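Local coordinates for vascular protein tyrosine phosphatase 1 (Rattus norvegicus, PDB 3I36), which probably hydrolyses phosphotyrosine in proteins to tyrosine and phosphate through this receptor-type tyrosine phosphatase's catalytic domain, at residues I240-S245 against G249-F254. Numbering follows the deposited sequence.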
loop_
_atom_site.group_PDB
_atom_site.type_symbol
_atom_site.label_atom_id
_atom_site.label_comp_id
_atom_site.label_asym_id
_atom_site.label_seq_id
_atom_site.Cartn_x
_atom_site.Cartn_y
_atom_site.Cartn_z
ATOM N N ILE A 240 -0.086 -4.072 7.556
ATOM C CA ILE A 240 -0.064 -4.696 6.245
ATOM C C ILE A 240 0.921 -3.886 5.426
ATOM O O ILE A 240 0.797 -2.664 5.312
ATOM C CB ILE A 240 -1.440 -4.659 5.558
ATOM C CG1 ILE A 240 -2.481 -5.367 6.442
ATOM C CG2 ILE A 240 -1.370 -5.303 4.164
ATOM C CD1 ILE A 240 -3.884 -5.040 6.036
ATOM N N LEU A 241 1.907 -4.565 4.865
ATOM C CA LEU A 241 2.901 -3.867 4.070
ATOM C C LEU A 241 2.350 -3.856 2.657
ATOM O O LEU A 241 2.084 -4.903 2.073
ATOM C CB LEU A 241 4.236 -4.592 4.135
ATOM C CG LEU A 241 5.438 -3.948 3.444
ATOM C CD1 LEU A 241 6.659 -4.767 3.790
ATOM C CD2 LEU A 241 5.280 -3.896 1.931
ATOM N N VAL A 242 2.137 -2.664 2.128
ATOM C CA VAL A 242 1.555 -2.538 0.802
ATOM C C VAL A 242 2.546 -1.804 -0.052
ATOM O O VAL A 242 3.123 -0.821 0.381
ATOM C CB VAL A 242 0.247 -1.757 0.828
ATOM C CG1 VAL A 242 -0.394 -1.741 -0.583
ATOM C CG2 VAL A 242 -0.701 -2.383 1.822
ATOM N N HIS A 243 2.789 -2.306 -1.256
ATOM C CA HIS A 243 3.702 -1.607 -2.146
ATOM C C HIS A 243 3.315 -1.880 -3.575
ATOM O O HIS A 243 2.674 -2.888 -3.880
ATOM C CB HIS A 243 5.146 -2.039 -1.914
ATOM C CG HIS A 243 5.450 -3.400 -2.452
ATOM N ND1 HIS A 243 5.878 -3.606 -3.744
ATOM C CD2 HIS A 243 5.369 -4.624 -1.879
ATOM C CE1 HIS A 243 6.067 -4.901 -3.945
ATOM N NE2 HIS A 243 5.758 -5.542 -2.831
ATOM N N CYS A 244 3.686 -0.955 -4.447
ATOM C CA CYS A 244 3.637 -1.193 -5.873
ATOM C C CYS A 244 5.041 -0.828 -6.306
ATOM O O CYS A 244 6.006 -1.401 -5.801
ATOM C CB CYS A 244 2.577 -0.307 -6.537
ATOM S SG CYS A 244 2.445 1.361 -5.800
ATOM N N SER A 245 5.165 0.148 -7.197
ATOM C CA SER A 245 6.445 0.698 -7.629
ATOM C C SER A 245 6.956 1.705 -6.604
ATOM O O SER A 245 7.904 1.490 -5.840
ATOM C CB SER A 245 6.233 1.440 -8.961
ATOM O OG SER A 245 5.206 2.438 -8.858
ATOM N N GLY A 249 0.677 5.148 -5.614
ATOM C CA GLY A 249 -0.512 5.186 -6.446
ATOM C C GLY A 249 -1.419 4.001 -6.193
ATOM O O GLY A 249 -2.436 4.105 -5.514
ATOM N N ARG A 250 -1.071 2.866 -6.779
ATOM C CA ARG A 250 -1.839 1.652 -6.552
ATOM C C ARG A 250 -1.931 1.348 -5.067
ATOM O O ARG A 250 -2.973 0.944 -4.556
ATOM C CB ARG A 250 -1.157 0.502 -7.266
ATOM C CG ARG A 250 -1.140 0.693 -8.751
ATOM C CD ARG A 250 -0.414 -0.442 -9.423
ATOM N NE ARG A 250 -0.153 -0.102 -10.817
ATOM C CZ ARG A 250 0.490 -0.893 -11.665
ATOM N NH1 ARG A 250 0.703 -0.510 -12.925
ATOM N NH2 ARG A 250 0.913 -2.074 -11.251
ATOM N N THR A 251 -0.823 1.575 -4.382
ATOM C CA THR A 251 -0.744 1.320 -2.953
ATOM C C THR A 251 -1.761 2.159 -2.212
ATOM O O THR A 251 -2.513 1.645 -1.392
ATOM C CB THR A 251 0.669 1.608 -2.446
ATOM O OG1 THR A 251 1.532 0.564 -2.911
ATOM C CG2 THR A 251 0.705 1.669 -0.918
ATOM N N GLY A 252 -1.784 3.452 -2.508
ATOM C CA GLY A 252 -2.710 4.349 -1.839
ATOM C C GLY A 252 -4.129 3.983 -2.192
ATOM O O GLY A 252 -5.029 4.059 -1.369
ATOM N N THR A 253 -4.335 3.595 -3.443
ATOM C CA THR A 253 -5.658 3.201 -3.890
ATOM C C THR A 253 -6.126 1.981 -3.106
ATOM O O THR A 253 -7.233 1.953 -2.586
ATOM C CB THR A 253 -5.659 2.930 -5.404
ATOM O OG1 THR A 253 -5.237 4.117 -6.080
ATOM C CG2 THR A 253 -7.049 2.547 -5.897
ATOM N N PHE A 254 -5.263 0.987 -2.995
ATOM C CA PHE A 254 -5.624 -0.208 -2.267
ATOM C C PHE A 254 -5.933 0.126 -0.804
ATOM O O PHE A 254 -6.935 -0.321 -0.236
ATOM C CB PHE A 254 -4.495 -1.212 -2.327
ATOM C CG PHE A 254 -4.747 -2.422 -1.489
ATOM C CD1 PHE A 254 -5.463 -3.486 -2.004
ATOM C CD2 PHE A 254 -4.317 -2.472 -0.186
ATOM C CE1 PHE A 254 -5.722 -4.594 -1.246
ATOM C CE2 PHE A 254 -4.579 -3.586 0.594
ATOM C CZ PHE A 254 -5.282 -4.653 0.046
#
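Polar contact centres on Cys-244 and Thr-251. The Cys-244 sulfur sits near the first turn of helix 249-267, where the backbone N of Thr-251 gives it a weak hydrogen bond of 3.6 Å (N to SG); Thr-251 OG1 lies 3.1 Å from the same SG. A valine in place of Thr-251 lacks the hydroxyl beside SG and would probably leave the sulfur less firmly set against the helix. With chi1 at 37°, SG is wedged between its own backbone N and carbonyl carbon, turned to the helix. This is the P-loop of a protein tyrosine phosphatase, the signature turn from a central strand of the mixed sheet into a helix; Cys-244 is very likely the nucleophile that becomes phosphocysteine. Within 240-245, His-243 ND1 donates a nearly straight bond to Cys-244 O (3.0 Å, 171°), in the carbonyl plane, while its NE2 is hydrogen-bonded to Tyr-157 OH. Apolar contact follows toward the start of the strand: Val-242 CG1 meets Thr-251 CG2 at 3.6 Å, and also Phe-254 CD2 at 4.0 Å. Arg-250 lays CB against Cys-244 CB at 3.9 Å, and its extended chain carries the guanidinium to a salt bridge with Glu-148.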